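Local coordinates for PUA domain-containing protein (Archaeoglobus fulgidus DSM 4304, PDB 2Q07) that probably binds RNA and is assigned to archaeosine-tRNA biosynthesis, this chain being its C-terminal part, with a UDG-like, a pre-PUA and a PUA domain, at residues 95-100 and 128-133; 142-145 and 150-153; 179-184 and 259-264; 70-75 and 105-110. One frame throughout, in Å; residues are numbered along the deposited sequence.

Contact 1: 95-100 and 128-133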
loop_
_atom_site.group_PDB
_atom_site.type_symbol
_atom_site.label_atom_id
_atom_site.label_comp_id
_atom_site.label_asym_id
_atom_site.label_seq_id
_atom_site.Cartn_x
_atom_site.Cartn_y
_atom_site.Cartn_z
ATOM N N GLU A 95 -13.425 -22.335 -5.256
ATOM C CA GLU A 95 -12.451 -22.064 -4.199
ATOM C C GLU A 95 -11.826 -20.679 -4.349
ATOM O O GLU A 95 -11.547 -19.996 -3.364
ATOM C CB GLU A 95 -11.339 -23.113 -4.218
ATOM C CG GLU A 95 -11.824 -24.546 -4.425
ATOM C CD GLU A 95 -12.052 -24.896 -5.893
ATOM O OE1 GLU A 95 -11.059 -24.992 -6.647
ATOM O OE2 GLU A 95 -13.222 -25.074 -6.296
ATOM N N GLU A 96 -11.597 -20.286 -5.597
ATOM C CA GLU A 96 -10.997 -18.997 -5.915
ATOM C C GLU A 96 -11.977 -17.846 -5.666
ATOM O O GLU A 96 -11.615 -16.825 -5.080
ATOM C CB GLU A 96 -10.535 -19.004 -7.374
ATOM C CG GLU A 96 -9.768 -17.771 -7.804
ATOM C CD GLU A 96 -9.129 -17.942 -9.173
ATOM O OE1 GLU A 96 -9.867 -18.182 -10.156
ATOM O OE2 GLU A 96 -7.887 -17.843 -9.265
ATOM N N VAL A 97 -13.216 -18.007 -6.117
ATOM C CA VAL A 97 -14.223 -16.973 -5.904
ATOM C C VAL A 97 -14.450 -16.843 -4.400
ATOM O O VAL A 97 -14.538 -15.743 -3.866
ATOM C CB VAL A 97 -15.564 -17.324 -6.599
ATOM C CG1 VAL A 97 -16.693 -16.479 -6.023
ATOM C CG2 VAL A 97 -15.452 -17.071 -8.095
ATOM N N SER A 98 -14.525 -17.983 -3.729
ATOM C CA SER A 98 -14.740 -18.025 -2.291
ATOM C C SER A 98 -13.627 -17.297 -1.540
ATOM O O SER A 98 -13.894 -16.473 -0.661
ATOM C CB SER A 98 -14.829 -19.481 -1.831
ATOM O OG SER A 98 -14.993 -19.562 -0.435
ATOM N N PHE A 99 -12.381 -17.595 -1.895
ATOM C CA PHE A 99 -11.230 -16.969 -1.255
ATOM C C PHE A 99 -11.164 -15.465 -1.511
ATOM O O PHE A 99 -10.938 -14.690 -0.584
ATOM C CB PHE A 99 -9.925 -17.608 -1.741
ATOM C CG PHE A 99 -8.696 -17.066 -1.059
ATOM C CD1 PHE A 99 -8.341 -17.498 0.220
ATOM C CD2 PHE A 99 -7.893 -16.123 -1.689
ATOM C CE1 PHE A 99 -7.201 -16.997 0.858
ATOM C CE2 PHE A 99 -6.755 -15.616 -1.058
ATOM C CZ PHE A 99 -6.407 -16.055 0.219
ATOM N N VAL A 100 -11.346 -15.047 -2.761
ATOM C CA VAL A 100 -11.287 -13.620 -3.069
ATOM C C VAL A 100 -12.450 -12.850 -2.425
ATOM O O VAL A 100 -12.270 -11.731 -1.948
ATOM C CB VAL A 100 -11.281 -13.355 -4.594
ATOM C CG1 VAL A 100 -11.201 -11.865 -4.851
ATOM C CG2 VAL A 100 -10.091 -14.039 -5.243
ATOM N N VAL A 128 -18.167 -10.415 -6.406
ATOM C CA VAL A 128 -18.948 -9.363 -5.758
ATOM C C VAL A 128 -20.318 -9.876 -5.312
ATOM O O VAL A 128 -20.793 -9.568 -4.208
ATOM C CB VAL A 128 -19.127 -8.163 -6.712
ATOM C CG1 VAL A 128 -19.911 -7.050 -6.030
ATOM C CG2 VAL A 128 -17.761 -7.662 -7.160
ATOM N N GLU A 129 -20.952 -10.665 -6.168
ATOM C CA GLU A 129 -22.259 -11.209 -5.839
ATOM C C GLU A 129 -22.215 -11.979 -4.528
ATOM O O GLU A 129 -23.158 -11.920 -3.744
ATOM C CB GLU A 129 -22.764 -12.097 -6.979
ATOM C CG GLU A 129 -23.420 -11.289 -8.097
ATOM C CD GLU A 129 -23.650 -12.101 -9.350
ATOM O OE1 GLU A 129 -24.120 -13.250 -9.235
ATOM O OE2 GLU A 129 -23.364 -11.588 -10.452
ATOM N N ARG A 130 -21.112 -12.683 -4.282
ATOM C CA ARG A 130 -20.953 -13.434 -3.043
ATOM C C ARG A 130 -20.948 -12.504 -1.836
ATOM O O ARG A 130 -21.547 -12.806 -0.808
ATOM C CB ARG A 130 -19.637 -14.217 -3.046
ATOM C CG ARG A 130 -19.594 -15.429 -3.953
ATOM C CD ARG A 130 -20.542 -16.535 -3.478
ATOM N NE ARG A 130 -20.143 -17.842 -4.003
ATOM C CZ ARG A 130 -19.134 -18.563 -3.522
ATOM N NH1 ARG A 130 -18.423 -18.112 -2.499
ATOM N NH2 ARG A 130 -18.826 -19.733 -4.069
ATOM N N VAL A 131 -20.258 -11.376 -1.968
ATOM C CA VAL A 131 -20.140 -10.399 -0.886
ATOM C C VAL A 131 -21.407 -9.573 -0.662
ATOM O O VAL A 131 -21.772 -9.272 0.481
ATOM C CB VAL A 131 -18.982 -9.416 -1.149
ATOM C CG1 VAL A 131 -18.854 -8.451 0.013
ATOM C CG2 VAL A 131 -17.676 -10.175 -1.367
ATOM N N GLU A 132 -22.065 -9.195 -1.752
ATOM C CA GLU A 132 -23.274 -8.395 -1.672
ATOM C C GLU A 132 -24.247 -8.934 -0.635
ATOM O O GLU A 132 -24.792 -8.172 0.151
ATOM C CB GLU A 132 -23.969 -8.338 -3.032
ATOM C CG GLU A 132 -25.238 -7.496 -3.025
ATOM C CD GLU A 132 -26.012 -7.567 -4.336
ATOM O OE1 GLU A 132 -27.065 -6.898 -4.429
ATOM O OE2 GLU A 132 -25.580 -8.287 -5.266
ATOM N N ASP A 133 -24.453 -10.249 -0.630
ATOM C CA ASP A 133 -25.387 -10.879 0.301
ATOM C C ASP A 133 -24.939 -10.879 1.764
ATOM O O ASP A 133 -25.719 -11.226 2.652
ATOM C CB ASP A 133 -25.662 -12.335 -0.109
ATOM C CG ASP A 133 -26.190 -12.470 -1.531
ATOM O OD1 ASP A 133 -27.043 -11.654 -1.946
ATOM O OD2 ASP A 133 -25.759 -13.413 -2.228
#

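Contact 2: 142-145 and 150-153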
loop_
_atom_site.group_PDB
_atom_site.type_symbol
_atom_site.label_atom_id
_atom_site.label_comp_id
_atom_site.label_asym_id
_atom_site.label_seq_id
_atom_site.Cartn_x
_atom_site.Cartn_y
_atom_site.Cartn_z
ATOM N N THR A 142 -22.592 -1.514 -12.447
ATOM C CA THR A 142 -22.615 -0.525 -13.520
ATOM C C THR A 142 -22.048 -0.973 -14.863
ATOM O O THR A 142 -22.057 -0.207 -15.828
ATOM C CB THR A 142 -21.859 0.747 -13.082
ATOM O OG1 THR A 142 -20.573 0.381 -12.563
ATOM C CG2 THR A 142 -22.639 1.491 -11.997
ATOM N N ALA A 143 -21.563 -2.205 -14.933
ATOM C CA ALA A 143 -20.977 -2.698 -16.169
ATOM C C ALA A 143 -21.544 -4.034 -16.653
ATOM O O ALA A 143 -21.642 -5.003 -15.898
ATOM C CB ALA A 143 -19.471 -2.808 -16.003
ATOM N N GLU A 144 -21.922 -4.067 -17.924
ATOM C CA GLU A 144 -22.443 -5.279 -18.543
ATOM C C GLU A 144 -21.754 -5.423 -19.898
ATOM O O GLU A 144 -22.030 -4.662 -20.825
ATOM C CB GLU A 144 -23.967 -5.192 -18.724
ATOM C CG GLU A 144 -24.448 -4.092 -19.657
ATOM C CD GLU A 144 -25.953 -4.133 -19.881
ATOM O OE1 GLU A 144 -26.458 -3.361 -20.725
ATOM O OE2 GLU A 144 -26.636 -4.937 -19.209
ATOM N N LYS A 145 -20.842 -6.385 -19.995
ATOM C CA LYS A 145 -20.091 -6.650 -21.224
ATOM C C LYS A 145 -18.780 -5.882 -21.328
ATOM O O LYS A 145 -17.723 -6.478 -21.506
ATOM C CB LYS A 145 -20.919 -6.326 -22.477
ATOM C CG LYS A 145 -22.190 -7.139 -22.659
ATOM C CD LYS A 145 -22.890 -6.736 -23.955
ATOM C CE LYS A 145 -24.149 -7.548 -24.199
ATOM N NZ LYS A 145 -24.772 -7.190 -25.505
ATOM N N ASP A 150 -19.838 3.398 -23.649
ATOM C CA ASP A 150 -20.500 4.664 -23.333
ATOM C C ASP A 150 -21.641 4.458 -22.347
ATOM O O ASP A 150 -21.951 5.336 -21.543
ATOM C CB ASP A 150 -21.051 5.329 -24.598
ATOM C CG ASP A 150 -19.985 5.567 -25.644
ATOM O OD1 ASP A 150 -18.868 6.000 -25.282
ATOM O OD2 ASP A 150 -20.273 5.335 -26.836
ATOM N N GLU A 151 -22.271 3.294 -22.421
ATOM C CA GLU A 151 -23.376 2.976 -21.537
ATOM C C GLU A 151 -22.856 2.703 -20.127
ATOM O O GLU A 151 -23.444 3.154 -19.145
ATOM C CB GLU A 151 -24.122 1.759 -22.070
ATOM C CG GLU A 151 -25.294 1.322 -21.228
ATOM C CD GLU A 151 -26.050 0.170 -21.867
ATOM O OE1 GLU A 151 -26.724 0.402 -22.893
ATOM O OE2 GLU A 151 -25.962 -0.966 -21.355
ATOM N N SER A 152 -21.749 1.974 -20.033
ATOM C CA SER A 152 -21.156 1.666 -18.741
ATOM C C SER A 152 -20.631 2.925 -18.058
ATOM O O SER A 152 -20.824 3.093 -16.863
ATOM C CB SER A 152 -20.030 0.642 -18.889
ATOM O OG SER A 152 -20.557 -0.660 -19.069
ATOM N N ILE A 153 -19.966 3.807 -18.804
ATOM C CA ILE A 153 -19.462 5.032 -18.193
ATOM C C ILE A 153 -20.610 5.959 -17.766
ATOM O O ILE A 153 -20.480 6.702 -16.792
ATOM C CB ILE A 153 -18.490 5.803 -19.116
ATOM C CG1 ILE A 153 -19.194 6.222 -20.405
ATOM C CG2 ILE A 153 -17.261 4.935 -19.409
ATOM C CD1 ILE A 153 -18.373 7.177 -21.271
#

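Contact 3: 179-184 and 259-264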
loop_
_atom_site.group_PDB
_atom_site.type_symbol
_atom_site.label_atom_id
_atom_site.label_comp_id
_atom_site.label_asym_id
_atom_site.label_seq_id
_atom_site.Cartn_x
_atom_site.Cartn_y
_atom_site.Cartn_z
ATOM N N TYR A 179 1.562 1.290 6.453
ATOM C CA TYR A 179 1.826 -0.124 6.222
ATOM C C TYR A 179 3.203 -0.544 6.775
ATOM O O TYR A 179 3.314 -1.427 7.628
ATOM C CB TYR A 179 1.769 -0.405 4.712
ATOM C CG TYR A 179 1.878 -1.865 4.335
ATOM C CD1 TYR A 179 0.736 -2.641 4.141
ATOM C CD2 TYR A 179 3.124 -2.480 4.196
ATOM C CE1 TYR A 179 0.825 -3.988 3.823
ATOM C CE2 TYR A 179 3.228 -3.834 3.877
ATOM C CZ TYR A 179 2.071 -4.579 3.695
ATOM O OH TYR A 179 2.152 -5.915 3.407
ATOM N N GLN A 180 4.245 0.112 6.282
ATOM C CA GLN A 180 5.624 -0.196 6.667
ATOM C C GLN A 180 6.091 0.197 8.059
ATOM O O GLN A 180 6.848 -0.544 8.682
ATOM C CB GLN A 180 6.581 0.422 5.653
ATOM C CG GLN A 180 6.383 -0.071 4.240
ATOM C CD GLN A 180 7.186 0.725 3.240
ATOM O OE1 GLN A 180 8.395 0.880 3.387
ATOM N NE2 GLN A 180 6.520 1.226 2.209
ATOM N N PHE A 181 5.642 1.344 8.555
ATOM C CA PHE A 181 6.094 1.821 9.861
ATOM C C PHE A 181 5.013 2.137 10.881
ATOM O O PHE A 181 5.325 2.438 12.035
ATOM C CB PHE A 181 6.959 3.075 9.671
ATOM C CG PHE A 181 8.012 2.930 8.616
ATOM C CD1 PHE A 181 7.919 3.646 7.423
ATOM C CD2 PHE A 181 9.087 2.067 8.800
ATOM C CE1 PHE A 181 8.874 3.509 6.431
ATOM C CE2 PHE A 181 10.058 1.919 7.808
ATOM C CZ PHE A 181 9.950 2.641 6.622
ATOM N N GLY A 182 3.748 2.088 10.474
ATOM C CA GLY A 182 2.685 2.381 11.413
ATOM C C GLY A 182 2.680 3.839 11.821
ATOM O O GLY A 182 2.312 4.169 12.949
ATOM N N ILE A 183 3.113 4.717 10.916
ATOM C CA ILE A 183 3.115 6.156 11.184
ATOM C C ILE A 183 2.641 6.867 9.922
ATOM O O ILE A 183 2.390 6.233 8.892
ATOM C CB ILE A 183 4.536 6.724 11.509
ATOM C CG1 ILE A 183 5.367 6.840 10.224
ATOM C CG2 ILE A 183 5.256 5.842 12.527
ATOM C CD1 ILE A 183 6.772 7.395 10.449
ATOM N N THR A 184 2.526 8.188 10.011
ATOM C CA THR A 184 2.150 8.994 8.868
ATOM C C THR A 184 2.999 10.259 8.897
ATOM O O THR A 184 3.637 10.558 9.904
ATOM C CB THR A 184 0.657 9.373 8.876
ATOM O OG1 THR A 184 0.314 9.909 7.591
ATOM C CG2 THR A 184 0.356 10.407 9.957
ATOM N N ASN A 259 12.737 -8.501 5.023
ATOM C CA ASN A 259 12.734 -7.352 4.111
ATOM C C ASN A 259 12.225 -6.013 4.657
ATOM O O ASN A 259 11.825 -5.146 3.883
ATOM C CB ASN A 259 11.955 -7.698 2.833
ATOM C CG ASN A 259 12.550 -7.050 1.585
ATOM O OD1 ASN A 259 11.973 -7.122 0.497
ATOM N ND2 ASN A 259 13.712 -6.423 1.737
ATOM N N ASP A 260 12.245 -5.826 5.972
ATOM C CA ASP A 260 11.787 -4.562 6.547
ATOM C C ASP A 260 12.851 -3.473 6.501
ATOM O O ASP A 260 14.048 -3.757 6.566
ATOM C CB ASP A 260 11.355 -4.748 8.009
ATOM C CG ASP A 260 9.936 -5.259 8.139
ATOM O OD1 ASP A 260 9.206 -5.247 7.123
ATOM O OD2 ASP A 260 9.549 -5.662 9.259
ATOM N N VAL A 261 12.406 -2.227 6.371
ATOM C CA VAL A 261 13.321 -1.097 6.382
ATOM C C VAL A 261 13.528 -0.829 7.869
ATOM O O VAL A 261 12.558 -0.681 8.627
ATOM C CB VAL A 261 12.715 0.164 5.712
ATOM C CG1 VAL A 261 13.617 1.371 5.953
ATOM C CG2 VAL A 261 12.560 -0.057 4.223
ATOM N N VAL A 262 14.785 -0.791 8.291
ATOM C CA VAL A 262 15.096 -0.556 9.688
ATOM C C VAL A 262 16.038 0.629 9.832
ATOM O O VAL A 262 16.688 1.043 8.877
ATOM C CB VAL A 262 15.753 -1.804 10.338
ATOM C CG1 VAL A 262 14.824 -3.010 10.209
ATOM C CG2 VAL A 262 17.100 -2.091 9.695
ATOM N N VAL A 263 16.092 1.179 11.037
ATOM C CA VAL A 263 16.956 2.302 11.326
ATOM C C VAL A 263 17.972 1.832 12.356
ATOM O O VAL A 263 17.616 1.569 13.507
ATOM C CB VAL A 263 16.156 3.485 11.903
ATOM C CG1 VAL A 263 17.101 4.586 12.352
ATOM C CG2 VAL A 263 15.172 4.002 10.861
ATOM N N PHE A 264 19.228 1.705 11.932
ATOM C CA PHE A 264 20.304 1.272 12.819
ATOM C C PHE A 264 20.976 2.497 13.438
ATOM O O PHE A 264 20.832 3.608 12.926
ATOM C CB PHE A 264 21.327 0.431 12.042
ATOM C CG PHE A 264 21.992 1.163 10.902
ATOM C CD1 PHE A 264 23.089 1.998 11.128
ATOM C CD2 PHE A 264 21.526 1.008 9.601
ATOM C CE1 PHE A 264 23.714 2.667 10.072
ATOM C CE2 PHE A 264 22.133 1.668 8.539
ATOM C CZ PHE A 264 23.234 2.503 8.773
HETATM O O HOH W 1 10.025 -1.220 8.109
HETATM O O HOH W 2 7.458 -3.358 8.030
#

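Contact 4: 70-75 and 105-110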
loop_
_atom_site.group_PDB
_atom_site.type_symbol
_atom_site.label_atom_id
_atom_site.label_comp_id
_atom_site.label_asym_id
_atom_site.label_seq_id
_atom_site.Cartn_x
_atom_site.Cartn_y
_atom_site.Cartn_z
ATOM N N VAL A 70 -6.687 -9.011 -3.451
ATOM C CA VAL A 70 -7.723 -7.999 -3.460
ATOM C C VAL A 70 -6.874 -6.801 -3.049
ATOM O O VAL A 70 -6.215 -6.849 -2.009
ATOM C CB VAL A 70 -8.768 -8.259 -2.378
ATOM C CG1 VAL A 70 -9.710 -7.071 -2.296
ATOM C CG2 VAL A 70 -9.526 -9.555 -2.682
ATOM N N VAL A 71 -6.894 -5.732 -3.837
ATOM C CA VAL A 71 -6.034 -4.589 -3.552
ATOM C C VAL A 71 -6.619 -3.182 -3.501
ATOM O O VAL A 71 -7.045 -2.648 -4.516
ATOM C CB VAL A 71 -4.876 -4.531 -4.583
ATOM C CG1 VAL A 71 -3.899 -3.421 -4.217
ATOM C CG2 VAL A 71 -4.170 -5.877 -4.647
ATOM N N PRO A 72 -6.657 -2.571 -2.308
ATOM C CA PRO A 72 -7.186 -1.213 -2.247
ATOM C C PRO A 72 -6.180 -0.387 -3.056
ATOM O O PRO A 72 -4.968 -0.625 -2.984
ATOM C CB PRO A 72 -7.128 -0.888 -0.753
ATOM C CG PRO A 72 -7.407 -2.233 -0.123
ATOM C CD PRO A 72 -6.552 -3.159 -0.958
ATOM N N ARG A 73 -6.671 0.562 -3.829
ATOM C CA ARG A 73 -5.796 1.390 -4.647
ATOM C C ARG A 73 -4.596 1.964 -3.881
ATOM O O ARG A 73 -3.518 2.144 -4.448
ATOM C CB ARG A 73 -6.602 2.527 -5.268
ATOM C CG ARG A 73 -5.759 3.573 -5.990
ATOM C CD ARG A 73 -6.225 3.745 -7.417
ATOM N NE ARG A 73 -5.720 2.683 -8.273
ATOM C CZ ARG A 73 -6.316 2.253 -9.380
ATOM N NH1 ARG A 73 -7.463 2.783 -9.788
ATOM N NH2 ARG A 73 -5.743 1.294 -10.088
ATOM N N GLU A 74 -4.784 2.224 -2.590
ATOM C CA GLU A 74 -3.728 2.801 -1.749
ATOM C C GLU A 74 -2.514 1.908 -1.525
ATOM O O GLU A 74 -1.457 2.389 -1.123
ATOM C CB GLU A 74 -4.298 3.201 -0.389
ATOM C CG GLU A 74 -5.323 4.335 -0.432
ATOM C CD GLU A 74 -6.700 3.901 -0.913
ATOM O OE1 GLU A 74 -6.918 2.701 -1.185
ATOM O OE2 GLU A 74 -7.577 4.774 -1.009
ATOM N N PHE A 75 -2.661 0.612 -1.774
ATOM C CA PHE A 75 -1.557 -0.313 -1.577
ATOM C C PHE A 75 -1.041 -0.873 -2.900
ATOM O O PHE A 75 -0.210 -1.774 -2.903
ATOM C CB PHE A 75 -1.997 -1.482 -0.682
ATOM C CG PHE A 75 -2.567 -1.064 0.654
ATOM C CD1 PHE A 75 -3.926 -1.208 0.921
ATOM C CD2 PHE A 75 -1.738 -0.542 1.652
ATOM C CE1 PHE A 75 -4.457 -0.842 2.158
ATOM C CE2 PHE A 75 -2.257 -0.173 2.897
ATOM C CZ PHE A 75 -3.624 -0.325 3.151
ATOM N N LYS A 105 -14.642 -8.778 1.120
ATOM C CA LYS A 105 -15.637 -8.437 2.130
ATOM C C LYS A 105 -14.995 -7.728 3.315
ATOM O O LYS A 105 -15.554 -6.772 3.850
ATOM C CB LYS A 105 -16.369 -9.681 2.650
ATOM C CG LYS A 105 -17.430 -9.310 3.691
ATOM C CD LYS A 105 -18.411 -10.424 4.008
ATOM C CE LYS A 105 -17.850 -11.419 4.998
ATOM N NZ LYS A 105 -18.925 -12.321 5.500
ATOM N N ARG A 106 -13.829 -8.219 3.731
ATOM C CA ARG A 106 -13.106 -7.629 4.853
ATOM C C ARG A 106 -12.760 -6.173 4.626
ATOM O O ARG A 106 -12.926 -5.351 5.518
ATOM C CB ARG A 106 -11.834 -8.424 5.127
ATOM C CG ARG A 106 -12.137 -9.865 5.434
ATOM C CD ARG A 106 -11.025 -10.521 6.202
ATOM N NE ARG A 106 -11.338 -11.920 6.461
ATOM C CZ ARG A 106 -10.647 -12.692 7.288
ATOM N NH1 ARG A 106 -9.601 -12.196 7.940
ATOM N NH2 ARG A 106 -10.999 -13.960 7.456
ATOM N N PHE A 107 -12.283 -5.847 3.428
ATOM C CA PHE A 107 -11.937 -4.465 3.109
ATOM C C PHE A 107 -13.178 -3.573 3.031
ATOM O O PHE A 107 -13.156 -2.426 3.462
ATOM C CB PHE A 107 -11.166 -4.398 1.790
ATOM C CG PHE A 107 -9.714 -4.774 1.917
ATOM C CD1 PHE A 107 -9.224 -5.926 1.313
ATOM C CD2 PHE A 107 -8.833 -3.962 2.620
ATOM C CE1 PHE A 107 -7.879 -6.261 1.402
ATOM C CE2 PHE A 107 -7.478 -4.289 2.716
ATOM C CZ PHE A 107 -7.000 -5.437 2.108
ATOM N N ILE A 108 -14.258 -4.105 2.473
ATOM C CA ILE A 108 -15.498 -3.352 2.359
ATOM C C ILE A 108 -16.050 -3.054 3.757
ATOM O O ILE A 108 -16.455 -1.930 4.050
ATOM C CB ILE A 108 -16.556 -4.147 1.571
ATOM C CG1 ILE A 108 -16.197 -4.159 0.087
ATOM C CG2 ILE A 108 -17.961 -3.549 1.800
ATOM C CD1 ILE A 108 -17.157 -5.022 -0.740
ATOM N N GLU A 109 -16.060 -4.062 4.621
ATOM C CA GLU A 109 -16.576 -3.875 5.973
ATOM C C GLU A 109 -15.643 -3.027 6.851
ATOM O O GLU A 109 -16.100 -2.228 7.662
ATOM C CB GLU A 109 -16.887 -5.245 6.596
ATOM C CG GLU A 109 -18.100 -5.897 5.905
ATOM C CD GLU A 109 -18.632 -7.153 6.587
ATOM O OE1 GLU A 109 -19.875 -7.305 6.623
ATOM O OE2 GLU A 109 -17.829 -7.988 7.075
ATOM N N LYS A 110 -14.336 -3.183 6.669
ATOM C CA LYS A 110 -13.375 -2.387 7.428
ATOM C C LYS A 110 -13.506 -0.927 6.996
ATOM O O LYS A 110 -13.411 -0.013 7.810
ATOM C CB LYS A 110 -11.938 -2.864 7.160
ATOM C CG LYS A 110 -10.860 -1.899 7.678
ATOM C CD LYS A 110 -10.885 -1.798 9.199
ATOM C CE LYS A 110 -10.038 -0.626 9.716
ATOM N NZ LYS A 110 -8.579 -0.750 9.412
#

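Contact 1: 95-100 and 128-133
Val97 and Arg130 make the close part of this contact, their side chains crossing at about a right angle between helices 94-111 and 123-132. Methyl CG1 of Val97 sits 3.7 Å from CG of Arg130. The same methyl lies over the centre of one face of the Arg130 guanidinium, 4.1 Å above its plane. One carbon can meet both the root and the head of the arginine because the chain folds at its second torsion (chi2 -67°) and curls round the valine instead of stretching past it.

Toward solvent the fit becomes looser. Arg130 NH1 reaches the backbone of Ser98, 3.7 Å from its CA, and lies 3.9 Å from Ser98 CB; this is van der Waals contact on the exposed side. The charge of the arginine is answered beyond the two segments, where NH2 forms a salt bridge with Glu94 OE1 just before 95-100. Glu94 at one nitrogen and the valine over one face together limit how the guanidinium can turn.

With only 137 Å² buried in total, these segments touch lightly. Val100 and Val128 both reach Ile65 of strand 61-65, which puts their two helices on one face of the mixed sheet, the side-by-side helix packing of an alpha/beta fold, here in the N-terminal domain of this chain, which is probably UDG-like.

Contact 2: 142-145 and 150-153
Glu144 and Glu151 supply the charged part of this contact, bringing two acidic groups together: OE1 of Glu144 lies 2.5 Å from OE2 of Glu151. Both chains run extended beyond CG and meet at an oblique angle, with the carboxylate planes turned 50° apart. Glu144 starts from the crowded position, CG between its backbone N and carbonyl carbon (chi1 63°), which swings the carboxylate out of its loop toward the helix. Arg155 NH1, one turn further along helix 150-160, forms a salt bridge with Glu151 OE2 and a long, weak ion pair with Glu144 OE1.

The second kind of interaction is backbone polar. CA of Ser152 approaches the carbonyl O of Thr142 at 3.6 Å, a CA-H...O contact with an angle of 137° at the hydrogen. The threonine's own hydroxyl is hydrogen-bonded through OG1 to His119 ND1, outside the two segments.

Plain packing comes third. Ser152 OG rests 3.6 Å from CA of Ala143 and 3.9 Å from its CB. That hydroxyl is buried, but it is hydrogen-bonded to the carbonyl O of Asp146, in the turn linking the two segments, so the serine ties the first turn of the helix to the incoming loop.

The buried small residues lie where loop and helix come closest, CA of Ala143 and CA of Ser152 being 5.1 Å apart, while the acidic pair lies at the exposed end. Such proximity would probably favour uptake of a proton by one of the carboxylates, an effect that the positive charge of Arg155 is likely to lessen.

Contact 3: 179-184 and 259-264
The ring of Phe181 turns its edge to Val261. CE2 and CZ each lie 3.8 Å from CB of the valine, and the two side chains approach obliquely. Val261 adds its methyl CG1, 3.9 Å from CZ of Phe181. Its carbonyl O stands at the rim of the ring, in the ring plane and 3.7 Å from CE2. One face of the ring is covered within its own segment by CB of Gln180. Placing CG of Phe181 anti to the carbonyl carbon (chi1 -48°) directs the ring from the last turn of helix 168-181 to strand 261-265. Ile217 and Leu225 also pack on the phenylalanine.

Beside this apolar meeting, water bridges the two segments, from backbone to backbone and from backbone to the Asp260 side chain. One water lies in donating geometry to Val261 O at 2.6 Å and, at a longer distance, to Gln180 O. A second is placed to donate to Gln180 O at 3.0 Å and, weakly, to Asp260 OD1.

Replacing Phe181 with an alanine would probably strip Val261 of its aromatic neighbour and open a gap between the helix end and the strand. Just past the helix, Gly182 leaves helical geometry with positive phi (68°).

A helix end laid against a strand of the neighbouring sheet, with water filling in the polar side, makes this an interdomain seam, joining the pre-PUA domain to the PUA domain, a module commonly associated with RNA binding.

Contact 4: 70-75 and 105-110
Phe107 reaches from helix 94-111 to Pro72 and Val70, and every atom of its ring has a neighbour in one or the other. CB already leaves the helix toward segment 70-75, and CG, anti to the carbonyl carbon (chi1 -79°), carries the ring on in that direction. CG itself lies 4.0 Å from Pro72 CG. From there the two sides of the ring part: CD1 meets methyl CG1 of Val70 at 3.8 Å, with the valine coming in obliquely, whereas CD2 is 3.5 Å from Pro72 CG. Further out, CE1 comes within 3.8 Å of the carbonyl O of Val70. CE2 again touches Pro72 CG, at 3.5 Å, and the tip atom CZ faces Pro72 CD at 3.8 Å.

The proline therefore lies over one face of the ring, shifted toward the rim, and its CG makes a CH-pi contact 21° off the ring normal. That same CG also sits at the edge of Phe75, in the plane of its ring. Tyr25 meets Phe107 edge-to-face, and Leu22 of helix 16-24 packs on it too.

A serine in place of Phe107 would probably remove the face on which Pro72 CG rests and leave Val70 CG1 without its aromatic neighbour.

Val70 and Pro72 point to the helix and Val71 away from it, so helix 94-111 packs on one face of the mixed sheet at its outermost strand 70-72, the helix-on-sheet layering of an alpha/beta fold, here in a domain that is probably UDG-like.

From the N terminus, contact 4 opens first at 70-75. Segment 95-100 of contact 1 follows before contact 4 closes at 105-110, and contact 1 closes at 128-133, so the two cross. Both use helix 94-111 and touch each other, binding it to the edge strand 70-72 and to helix 123-132. Contact 2 comes next in series, closing the short turn between strand 138-141 and helix 150-160 within the same domain. Contact 3 spans 74 residues, from the pre-PUA helix 168-181 to the PUA strand 261-265. Its centre is about 41 Å from that of contact 2, yet Tyr179 packs on Phe75, linking contact 3 to contact 4 and all three domains.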